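Local coordinates for protein PKS (Streptomyces albus, PDB 4OQJ) that probably catalyses decarboxylative condensation of acyl chains, as a ketosynthase of the "AT-less" polyketide synthase that makes oxazolomycin, at residues Glu116-Ala121 and Tyr178-Cys183; Arg108-Cys113 and Ile132-Gly137; Val198-Ala203 and Gly261-Lys266; Ala90-Ile95 and Pro695-Glu700. All coordinates share one frame; numbering follows the deposited sequence.

Overall arrangement
Interactions 1, 2 and 3 all lie in the N-terminal half of the ketosynthase. Interactions 1 and 2 share helix 105-121 and have centres about 8 Å apart, and their segments alternate along the chain. Interaction 3 comes later in sequence, with its centre about 10 Å from that of interaction 2; both reach the same mixed sheet, from opposite faces. Interaction 4 brings residues 695-700 back to residues 90-95 and so encloses the other three in sequence. Its centre is about 12 Å from that of interaction 1, which it touches, and about 23 Å from that of interaction 3. A layered core is thus wrapped by a late part of the chain.

Interaction 1 (Glu116-Ala121 and Tyr178-Cys183); sequences EALERA and YKLNLC. With K (potassium ion), chain B.
One methyl group, CD1 of Leu118, makes the apolar contact with both Leu180 and Leu182, although these two leucines sit on either side of a helix end. Leu118 CD1 lies 3.9 Å from CD1 of Leu180 and 4.2 Å from CD2 of Leu182. The leucine side chains meet methyl to methyl, at a slant. What brings two residues of the 178-183 segment to one methyl is Asn181: it leaves the helix with positive phi (70°), and the turned backbone lets Leu180 and Leu182 both point toward Leu118. The side chain of Asn181 is occupied elsewhere, its ND2 on the carbonyl of Pro125 and its OD1 on the backbone N of Ser292 of the second subunit. In the thiolase fold of the ketosynthases, helices such as 105-121 pack against the face of a sheet, and here Leu118 also touches Met214 and Leu216 of strand 214-221. The 178-183 segment thereby spans from this buried layer to the dimer interface. Tyr178 marks the interface end. A chi1 of 177° extends its ring away from the leucines, and Tyr178 OH binds a potassium ion at 2.9 Å. Water 1 ties the same residue to the metal a second time, donating to Tyr178 O at 2.9 Å and standing 3.0 Å from the potassium ion, above one face of the ring toward its rim. The backbone carbonyls of Ser292 and Lys294 of the second subunit bind the same ion.

Interaction 2 (Arg108-Cys113 and Ile132-Gly137); sequences RQFLEC and IGVYAG
Phe110 reaches from helix 105-121 toward Ala136 and Val134 on strand 132-138. Its CB leaves the helix on the strand's side, and with CG anti to the backbone N (chi1 -177°) the ring is carried outward so that its far end does the touching. The leading atom is Phe110 CZ, 3.4 Å from CB of Ala136. The two flanking carbons straddle that methyl almost evenly, Phe110 CE1 at 3.9 Å and Phe110 CE2 at 3.8 Å from Ala136 CB. Phe110 CE2 also has a looser neighbour, CG2 of Val134 at 4.3 Å, which lies at the ring edge close to its plane. Val172 and Thr176 of helix 171-180 add further contacts to the same ring. Between Val134 and Ala136 the strand turns Tyr135 to the other face of the sheet, where its hydroxyl is hydrogen-bonded to Ser206. The polar side chains of the helix segment look elsewhere: Glu112 forms a salt bridge with Arg31, and Gln109 bonds to that same arginine. The touching groups are aromatic and aliphatic carbon alone, all buried, which is consistent with a fit governed by shape and exclusion of water, not by directional bonds.

Interaction 3 (Val198-Ala203 and Gly261-Lys266); sequences VAVHLA and GAVVLK
Lys266 NZ is gripped by three groups, the carboxylates of Asp274 and Asp276 and the hydroxyl of Tyr123, on one face of the sheet, while the adjacent Leu265 points to the opposite face and packs on Ala203 and Val200 of helix 195-209. The two acids probably favour the charged form of the buried amine. On the helix side, Leu265 CD1 ends 3.9 Å from CB of Ala203, with CG1 of Val200 slightly farther at 4.4 Å. One leucine methyl therefore fits between two residues a helical turn apart. Two residues earlier on the strand, CG2 of Val263 meets CG2 of Val200 at 4.3 Å, a light touch that extends the apolar seam. Ile282 of strand 280-289 touches both Val200 and Leu265. The axes of the short segments approach to 10.1 Å and run in nearly the same direction, 19° apart. On the side of the helix turned from this strand, His201 is hydrogen-bonded through ND1 to Thr285 and through NE2 to Asp211 of the second subunit. A buried helix laid nearly parallel to a strand of the sheet is consistent with the inner helical layer of the thiolase fold of ketosynthases.

Interaction 4 (Ala90-Ile95 and Pro695-Glu700); sequences AGLFGI and PTYPFE
Leu92 sends its CD2 methyl in among three aromatic rings, those of Tyr697, Phe699 and its own neighbour Phe93; two of the rings offer a face and the third, Phe699, its edge. Leu92 CD2 lies over one face of Tyr697, 4.0 Å from Tyr697 CE2. Toward Phe699 it comes in at the edge, near the ring plane, with Phe699 CE1 at 3.6 Å from Leu92 CD2. The same methyl rests above a face of Phe93, off toward the rim. A chi1 of 173° stretches Leu92 out from its turn toward these residues. The two phenylalanines approach each other at a slant, CZ of Phe93 standing 4.1 Å from CE1 of Phe699. Phe699 is held further by an edge-to-face meeting with Tyr115 of helix 105-121, and the hydroxyl of Tyr697 is bonded to the backbone N of Asn472. Both backbones bend tightly: Gly91 to Gly94 form a type I beta turn, whose Gly94 N bonds to Gly91 O at 3.1 Å, and Pro698 centres an inverse gamma turn between the two aromatic residues. The Tyr-Pro-Phe sequence at 697-699, returning from far along the chain to lie on the ketosynthase, is consistent with the linker that follows the acyltransferase position in modular polyketide synthases and wraps back over the ketosynthase domain.

Interaction 1 (Glu116-Ala121 and Tyr178-Cys183)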
# COMPACT_ATOMS: atom_id res chain seq x y z
N GLU A 116 7.27 10.65 -17.86
CA GLU A 116 6.72 10.40 -19.19
C GLU A 116 5.22 10.16 -19.14
O GLU A 116 4.51 10.62 -20.03
CB GLU A 116 7.39 9.18 -19.84
CG GLU A 116 8.81 9.41 -20.35
CD GLU A 116 9.50 8.10 -20.77
OE1 GLU A 116 9.05 7.02 -20.34
OE2 GLU A 116 10.51 8.16 -21.53
N ALA A 117 4.74 9.42 -18.13
CA ALA A 117 3.32 9.11 -18.04
C ALA A 117 2.49 10.38 -17.84
O ALA A 117 1.42 10.53 -18.44
CB ALA A 117 3.04 8.11 -16.93
N LEU A 118 2.97 11.28 -17.00
CA LEU A 118 2.28 12.54 -16.74
C LEU A 118 2.35 13.44 -17.98
O LEU A 118 1.37 14.08 -18.34
CB LEU A 118 2.89 13.25 -15.53
CG LEU A 118 2.46 12.62 -14.20
CD1 LEU A 118 3.41 12.98 -13.10
CD2 LEU A 118 1.05 13.09 -13.87
N GLU A 119 3.50 13.46 -18.64
CA GLU A 119 3.60 14.15 -19.92
C GLU A 119 2.58 13.64 -20.94
O GLU A 119 1.95 14.43 -21.62
CB GLU A 119 5.01 13.99 -20.49
CG GLU A 119 5.98 15.03 -20.03
CD GLU A 119 7.27 14.95 -20.81
OE1 GLU A 119 7.76 13.81 -21.00
OE2 GLU A 119 7.78 16.01 -21.25
N ARG A 120 2.45 12.33 -21.08
CA ARG A 120 1.51 11.80 -22.06
C ARG A 120 0.09 12.14 -21.66
O ARG A 120 -0.75 12.40 -22.52
CB ARG A 120 1.70 10.29 -22.24
CG ARG A 120 0.75 9.65 -23.21
CD ARG A 120 1.28 8.31 -23.70
NE ARG A 120 2.47 8.46 -24.55
CZ ARG A 120 3.73 8.28 -24.14
NH1 ARG A 120 4.74 8.43 -25.01
NH2 ARG A 120 4.01 7.94 -22.89
N ALA A 121 -0.18 12.16 -20.35
CA ALA A 121 -1.50 12.56 -19.85
C ALA A 121 -1.79 14.04 -20.10
O ALA A 121 -2.95 14.43 -20.26
CB ALA A 121 -1.61 12.27 -18.36
N TYR A 178 8.58 13.88 -4.49
CA TYR A 178 9.41 15.05 -4.22
C TYR A 178 9.93 15.70 -5.50
O TYR A 178 9.99 16.93 -5.61
CB TYR A 178 10.59 14.66 -3.33
CG TYR A 178 11.52 15.82 -3.09
CD1 TYR A 178 11.09 16.92 -2.35
CD2 TYR A 178 12.81 15.84 -3.62
CE1 TYR A 178 11.92 18.00 -2.13
CE2 TYR A 178 13.67 16.93 -3.40
CZ TYR A 178 13.20 18.01 -2.65
OH TYR A 178 13.99 19.11 -2.42
N LYS A 179 10.30 14.89 -6.48
CA LYS A 179 10.92 15.43 -7.68
C LYS A 179 9.91 15.86 -8.74
O LYS A 179 10.23 16.70 -9.57
CB LYS A 179 11.88 14.41 -8.28
CG LYS A 179 13.13 14.20 -7.45
CD LYS A 179 13.98 15.45 -7.42
CE LYS A 179 15.26 15.19 -6.66
NZ LYS A 179 16.12 16.40 -6.65
N LEU A 180 8.71 15.27 -8.71
CA LEU A 180 7.65 15.64 -9.67
C LEU A 180 6.57 16.56 -9.09
O LEU A 180 5.74 17.08 -9.83
CB LEU A 180 6.97 14.38 -10.22
CG LEU A 180 7.88 13.37 -10.95
CD1 LEU A 180 7.03 12.36 -11.70
CD2 LEU A 180 8.84 14.07 -11.89
N ASN A 181 6.58 16.75 -7.77
CA ASN A 181 5.56 17.51 -7.00
C ASN A 181 4.20 16.82 -6.92
O ASN A 181 3.17 17.38 -7.31
CB ASN A 181 5.36 18.93 -7.55
CG ASN A 181 4.63 19.83 -6.54
OD1 ASN A 181 4.90 19.78 -5.34
ND2 ASN A 181 3.71 20.65 -7.03
N LEU A 182 4.18 15.62 -6.36
CA LEU A 182 2.95 14.87 -6.16
C LEU A 182 2.63 14.98 -4.68
O LEU A 182 3.44 14.56 -3.84
CB LEU A 182 3.12 13.41 -6.59
CG LEU A 182 3.80 13.19 -7.94
CD1 LEU A 182 3.82 11.72 -8.30
CD2 LEU A 182 3.11 14.00 -9.04
N CYS A 183 1.48 15.58 -4.34
CA CYS A 183 1.13 15.87 -2.96
C CYS A 183 0.04 14.96 -2.40
O CYS A 183 -0.38 15.12 -1.25
CB CYS A 183 0.68 17.33 -2.84
SG CYS A 183 1.97 18.46 -3.35
K K B . 12.51 21.29 -3.67
O HOH W 1 12.05 19.00 -5.58
O HOH W 2 15.53 22.15 -3.15
O HOH W 3 11.57 24.30 -3.53
O HOH W 4 11.92 22.70 -6.10

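Interaction 2 (Arg108-Cys113 and Ile132-Gly137)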
# COMPACT_ATOMS: atom_id res chain seq x y z
N ARG A 108 15.49 5.23 -10.50
CA ARG A 108 15.77 6.20 -11.56
C ARG A 108 14.87 5.98 -12.76
O ARG A 108 14.29 6.92 -13.30
CB ARG A 108 17.22 6.11 -12.01
CG ARG A 108 18.22 6.72 -11.02
CD ARG A 108 19.60 6.61 -11.57
NE ARG A 108 20.43 5.57 -10.98
CZ ARG A 108 21.37 4.90 -11.64
NH1 ARG A 108 21.54 5.06 -12.95
NH2 ARG A 108 22.15 4.05 -10.99
N GLN A 109 14.75 4.73 -13.18
CA GLN A 109 13.91 4.41 -14.32
C GLN A 109 12.44 4.68 -13.99
O GLN A 109 11.68 5.13 -14.85
CB GLN A 109 14.12 2.96 -14.74
CG GLN A 109 15.48 2.73 -15.38
CD GLN A 109 15.59 3.35 -16.76
OE1 GLN A 109 14.70 3.19 -17.58
NE2 GLN A 109 16.68 4.05 -17.01
N PHE A 110 12.02 4.42 -12.75
CA PHE A 110 10.62 4.67 -12.40
C PHE A 110 10.34 6.17 -12.44
O PHE A 110 9.28 6.60 -12.87
CB PHE A 110 10.22 4.15 -11.02
CG PHE A 110 8.76 4.38 -10.75
CD1 PHE A 110 7.80 3.60 -11.38
CD2 PHE A 110 8.35 5.45 -9.98
CE1 PHE A 110 6.45 3.86 -11.19
CE2 PHE A 110 7.01 5.71 -9.78
CZ PHE A 110 6.06 4.91 -10.37
N LEU A 111 11.31 6.96 -11.98
CA LEU A 111 11.17 8.41 -11.97
C LEU A 111 11.03 8.96 -13.39
O LEU A 111 10.14 9.77 -13.67
CB LEU A 111 12.37 9.07 -11.26
CG LEU A 111 12.43 10.60 -11.26
CD1 LEU A 111 11.10 11.25 -10.78
CD2 LEU A 111 13.57 11.08 -10.38
N GLU A 112 11.87 8.51 -14.31
CA GLU A 112 11.74 9.00 -15.69
C GLU A 112 10.44 8.50 -16.30
O GLU A 112 9.77 9.23 -17.02
CB GLU A 112 12.93 8.57 -16.54
CG GLU A 112 14.18 9.38 -16.28
CD GLU A 112 15.29 9.08 -17.28
OE1 GLU A 112 15.11 8.20 -18.15
OE2 GLU A 112 16.36 9.72 -17.20
N CYS A 113 10.07 7.25 -16.00
CA CYS A 113 8.83 6.68 -16.57
C CYS A 113 7.57 7.43 -16.07
O CYS A 113 6.63 7.67 -16.84
CB CYS A 113 8.73 5.20 -16.22
SG CYS A 113 7.39 4.35 -17.11
N ILE A 132 -2.21 14.80 -6.71
CA ILE A 132 -1.78 13.59 -7.40
C ILE A 132 -1.05 12.65 -6.43
O ILE A 132 -0.01 13.02 -5.87
CB ILE A 132 -0.82 13.92 -8.56
CG1 ILE A 132 -1.41 15.01 -9.46
CG2 ILE A 132 -0.49 12.64 -9.32
CD1 ILE A 132 -0.56 15.37 -10.66
N GLY A 133 -1.60 11.45 -6.26
CA GLY A 133 -1.00 10.40 -5.47
C GLY A 133 -0.13 9.49 -6.31
O GLY A 133 -0.16 9.55 -7.54
N VAL A 134 0.65 8.64 -5.65
CA VAL A 134 1.46 7.66 -6.34
C VAL A 134 1.63 6.39 -5.52
O VAL A 134 2.05 6.42 -4.34
CB VAL A 134 2.86 8.24 -6.75
CG1 VAL A 134 3.58 8.84 -5.57
CG2 VAL A 134 3.71 7.16 -7.43
N TYR A 135 1.31 5.26 -6.16
CA TYR A 135 1.51 3.93 -5.60
C TYR A 135 2.44 3.14 -6.51
O TYR A 135 2.15 2.93 -7.68
CB TYR A 135 0.16 3.22 -5.45
CG TYR A 135 -0.73 3.88 -4.42
CD1 TYR A 135 -1.55 4.96 -4.75
CD2 TYR A 135 -0.71 3.45 -3.10
CE1 TYR A 135 -2.35 5.57 -3.77
CE2 TYR A 135 -1.49 4.05 -2.14
CZ TYR A 135 -2.30 5.10 -2.47
OH TYR A 135 -3.05 5.66 -1.45
N ALA A 136 3.58 2.72 -5.99
CA ALA A 136 4.58 2.10 -6.84
C ALA A 136 5.45 1.13 -6.06
O ALA A 136 5.60 1.25 -4.84
CB ALA A 136 5.44 3.16 -7.48
N GLY A 137 6.03 0.15 -6.76
CA GLY A 137 6.92 -0.81 -6.13
C GLY A 137 8.10 -1.11 -7.04
O GLY A 137 7.97 -1.02 -8.25

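Interaction 3 (Val198-Ala203 and Gly261-Lys266)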
# COMPACT_ATOMS: atom_id res chain seq x y z
N VAL A 198 -1.79 -4.58 -7.75
CA VAL A 198 -2.10 -4.13 -6.39
C VAL A 198 -1.93 -2.61 -6.29
O VAL A 198 -2.77 -1.93 -5.71
CB VAL A 198 -1.22 -4.85 -5.34
CG1 VAL A 198 -1.47 -4.30 -3.94
CG2 VAL A 198 -1.51 -6.36 -5.36
N ALA A 199 -0.87 -2.06 -6.89
CA ALA A 199 -0.68 -0.62 -6.87
C ALA A 199 -1.85 0.06 -7.58
O ALA A 199 -2.39 1.07 -7.10
CB ALA A 199 0.64 -0.23 -7.51
N VAL A 200 -2.26 -0.52 -8.72
CA VAL A 200 -3.41 -0.00 -9.44
C VAL A 200 -4.65 -0.07 -8.55
O VAL A 200 -5.43 0.88 -8.48
CB VAL A 200 -3.64 -0.79 -10.76
CG1 VAL A 200 -5.01 -0.48 -11.36
CG2 VAL A 200 -2.56 -0.45 -11.78
N HIS A 201 -4.84 -1.19 -7.87
CA HIS A 201 -6.00 -1.34 -6.99
C HIS A 201 -6.01 -0.27 -5.91
O HIS A 201 -7.05 0.38 -5.66
CB HIS A 201 -5.99 -2.72 -6.37
CG HIS A 201 -7.00 -2.91 -5.29
ND1 HIS A 201 -8.32 -3.21 -5.56
CD2 HIS A 201 -6.88 -2.88 -3.94
CE1 HIS A 201 -8.97 -3.37 -4.42
NE2 HIS A 201 -8.12 -3.17 -3.42
N LEU A 202 -4.87 -0.03 -5.26
CA LEU A 202 -4.85 0.94 -4.17
C LEU A 202 -5.01 2.37 -4.70
O LEU A 202 -5.65 3.20 -4.04
CB LEU A 202 -3.57 0.81 -3.35
CG LEU A 202 -3.43 -0.52 -2.60
CD1 LEU A 202 -2.06 -0.62 -1.97
CD2 LEU A 202 -4.54 -0.69 -1.55
N ALA A 203 -4.45 2.65 -5.87
CA ALA A 203 -4.65 3.95 -6.51
C ALA A 203 -6.14 4.21 -6.76
O ALA A 203 -6.65 5.30 -6.47
CB ALA A 203 -3.88 4.02 -7.80
N GLY A 261 6.90 0.44 -15.88
CA GLY A 261 5.69 0.96 -16.47
C GLY A 261 4.90 1.76 -15.45
O GLY A 261 5.05 1.57 -14.25
N ALA A 262 4.07 2.66 -15.96
CA ALA A 262 3.19 3.47 -15.12
C ALA A 262 1.93 3.88 -15.87
O ALA A 262 1.94 4.07 -17.10
CB ALA A 262 3.93 4.70 -14.61
N VAL A 263 0.83 4.00 -15.13
CA VAL A 263 -0.39 4.57 -15.64
C VAL A 263 -0.81 5.74 -14.77
O VAL A 263 -0.49 5.78 -13.58
CB VAL A 263 -1.53 3.52 -15.71
CG1 VAL A 263 -1.14 2.40 -16.67
CG2 VAL A 263 -1.85 2.96 -14.31
N VAL A 264 -1.53 6.67 -15.38
CA VAL A 264 -2.10 7.83 -14.69
C VAL A 264 -3.61 7.66 -14.68
O VAL A 264 -4.22 7.47 -15.74
CB VAL A 264 -1.71 9.14 -15.40
CG1 VAL A 264 -2.31 10.37 -14.70
CG2 VAL A 264 -0.20 9.27 -15.51
N LEU A 265 -4.21 7.71 -13.49
CA LEU A 265 -5.61 7.37 -13.28
C LEU A 265 -6.37 8.59 -12.75
O LEU A 265 -5.81 9.40 -12.01
CB LEU A 265 -5.73 6.21 -12.29
CG LEU A 265 -4.91 4.97 -12.68
CD1 LEU A 265 -4.97 3.91 -11.59
CD2 LEU A 265 -5.38 4.40 -14.00
N LYS A 266 -7.64 8.68 -13.14
CA LYS A 266 -8.53 9.78 -12.77
C LYS A 266 -9.96 9.29 -12.88
O LYS A 266 -10.25 8.46 -13.74
CB LYS A 266 -8.31 10.98 -13.69
CG LYS A 266 -9.15 12.21 -13.35
CD LYS A 266 -9.04 13.28 -14.46
CE LYS A 266 -8.46 14.57 -13.96
NZ LYS A 266 -8.45 15.66 -14.99

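Interaction 4 (Ala90-Ile95 and Pro695-Glu700)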
# COMPACT_ATOMS: atom_id res chain seq x y z
N ALA A 90 20.16 13.21 -14.62
CA ALA A 90 20.25 13.71 -13.26
C ALA A 90 20.06 15.22 -13.21
O ALA A 90 19.44 15.74 -12.28
CB ALA A 90 21.57 13.31 -12.65
N GLY A 91 20.59 15.92 -14.21
CA GLY A 91 20.49 17.37 -14.24
C GLY A 91 19.04 17.86 -14.24
O GLY A 91 18.69 18.81 -13.55
N LEU A 92 18.20 17.18 -15.01
CA LEU A 92 16.80 17.54 -15.11
C LEU A 92 16.13 17.47 -13.76
O LEU A 92 15.26 18.29 -13.44
CB LEU A 92 16.09 16.61 -16.09
CG LEU A 92 14.58 16.77 -16.17
CD1 LEU A 92 14.20 18.14 -16.73
CD2 LEU A 92 13.98 15.65 -16.99
N PHE A 93 16.54 16.49 -12.95
CA PHE A 93 15.90 16.29 -11.65
C PHE A 93 16.70 16.92 -10.49
O PHE A 93 16.38 16.70 -9.32
CB PHE A 93 15.69 14.80 -11.41
CG PHE A 93 14.75 14.18 -12.38
CD1 PHE A 93 13.40 14.51 -12.36
CD2 PHE A 93 15.20 13.30 -13.36
CE1 PHE A 93 12.52 13.95 -13.27
CE2 PHE A 93 14.32 12.75 -14.27
CZ PHE A 93 12.98 13.08 -14.22
N GLY A 94 17.71 17.71 -10.81
CA GLY A 94 18.45 18.42 -9.78
C GLY A 94 19.22 17.48 -8.87
O GLY A 94 19.37 17.74 -7.68
N ILE A 95 19.69 16.38 -9.43
CA ILE A 95 20.41 15.36 -8.68
C ILE A 95 21.89 15.38 -9.07
O ILE A 95 22.22 15.45 -10.25
CB ILE A 95 19.79 13.97 -8.94
CG1 ILE A 95 18.39 13.92 -8.33
CG2 ILE A 95 20.66 12.85 -8.37
CD1 ILE A 95 17.56 12.71 -8.73
N PRO A 695 4.96 13.58 -28.06
CA PRO A 695 6.19 12.91 -27.62
C PRO A 695 6.64 13.39 -26.25
O PRO A 695 6.30 14.51 -25.86
CB PRO A 695 7.21 13.30 -28.70
CG PRO A 695 6.36 13.54 -29.94
CD PRO A 695 5.09 14.17 -29.41
N THR A 696 7.37 12.54 -25.54
CA THR A 696 7.78 12.80 -24.17
C THR A 696 9.24 13.26 -24.15
O THR A 696 9.91 13.26 -25.19
CB THR A 696 7.56 11.55 -23.30
OG1 THR A 696 8.15 10.38 -23.91
CG2 THR A 696 6.07 11.31 -23.17
N TYR A 697 9.71 13.71 -22.99
CA TYR A 697 10.99 14.40 -22.87
C TYR A 697 12.18 13.54 -23.33
O TYR A 697 12.25 12.35 -23.03
CB TYR A 697 11.20 14.84 -21.41
CG TYR A 697 12.36 15.80 -21.26
CD1 TYR A 697 12.18 17.17 -21.40
CD2 TYR A 697 13.65 15.34 -20.99
CE1 TYR A 697 13.24 18.05 -21.28
CE2 TYR A 697 14.72 16.22 -20.86
CZ TYR A 697 14.50 17.59 -21.02
OH TYR A 697 15.55 18.49 -20.91
N PRO A 698 13.13 14.16 -24.07
CA PRO A 698 14.32 13.41 -24.51
C PRO A 698 15.41 13.41 -23.44
O PRO A 698 16.40 14.13 -23.53
CB PRO A 698 14.75 14.16 -25.77
CG PRO A 698 14.33 15.57 -25.51
CD PRO A 698 13.05 15.48 -24.71
N PHE A 699 15.21 12.59 -22.41
CA PHE A 699 16.12 12.53 -21.28
C PHE A 699 17.55 12.34 -21.75
O PHE A 699 17.81 11.54 -22.63
CB PHE A 699 15.74 11.38 -20.35
CG PHE A 699 14.35 11.49 -19.80
CD1 PHE A 699 14.07 12.37 -18.77
CD2 PHE A 699 13.34 10.70 -20.31
CE1 PHE A 699 12.78 12.46 -18.25
CE2 PHE A 699 12.06 10.80 -19.81
CZ PHE A 699 11.77 11.67 -18.79
N GLU A 700 18.48 13.08 -21.16
CA GLU A 700 19.88 12.95 -21.56
C GLU A 700 20.37 11.56 -21.18
O GLU A 700 20.17 11.13 -20.05
CB GLU A 700 20.75 14.03 -20.90
CG GLU A 700 22.13 14.15 -21.55
CD GLU A 700 22.76 15.52 -21.36
OE1 GLU A 700 22.05 16.53 -21.56
OE2 GLU A 700 23.96 15.58 -21.01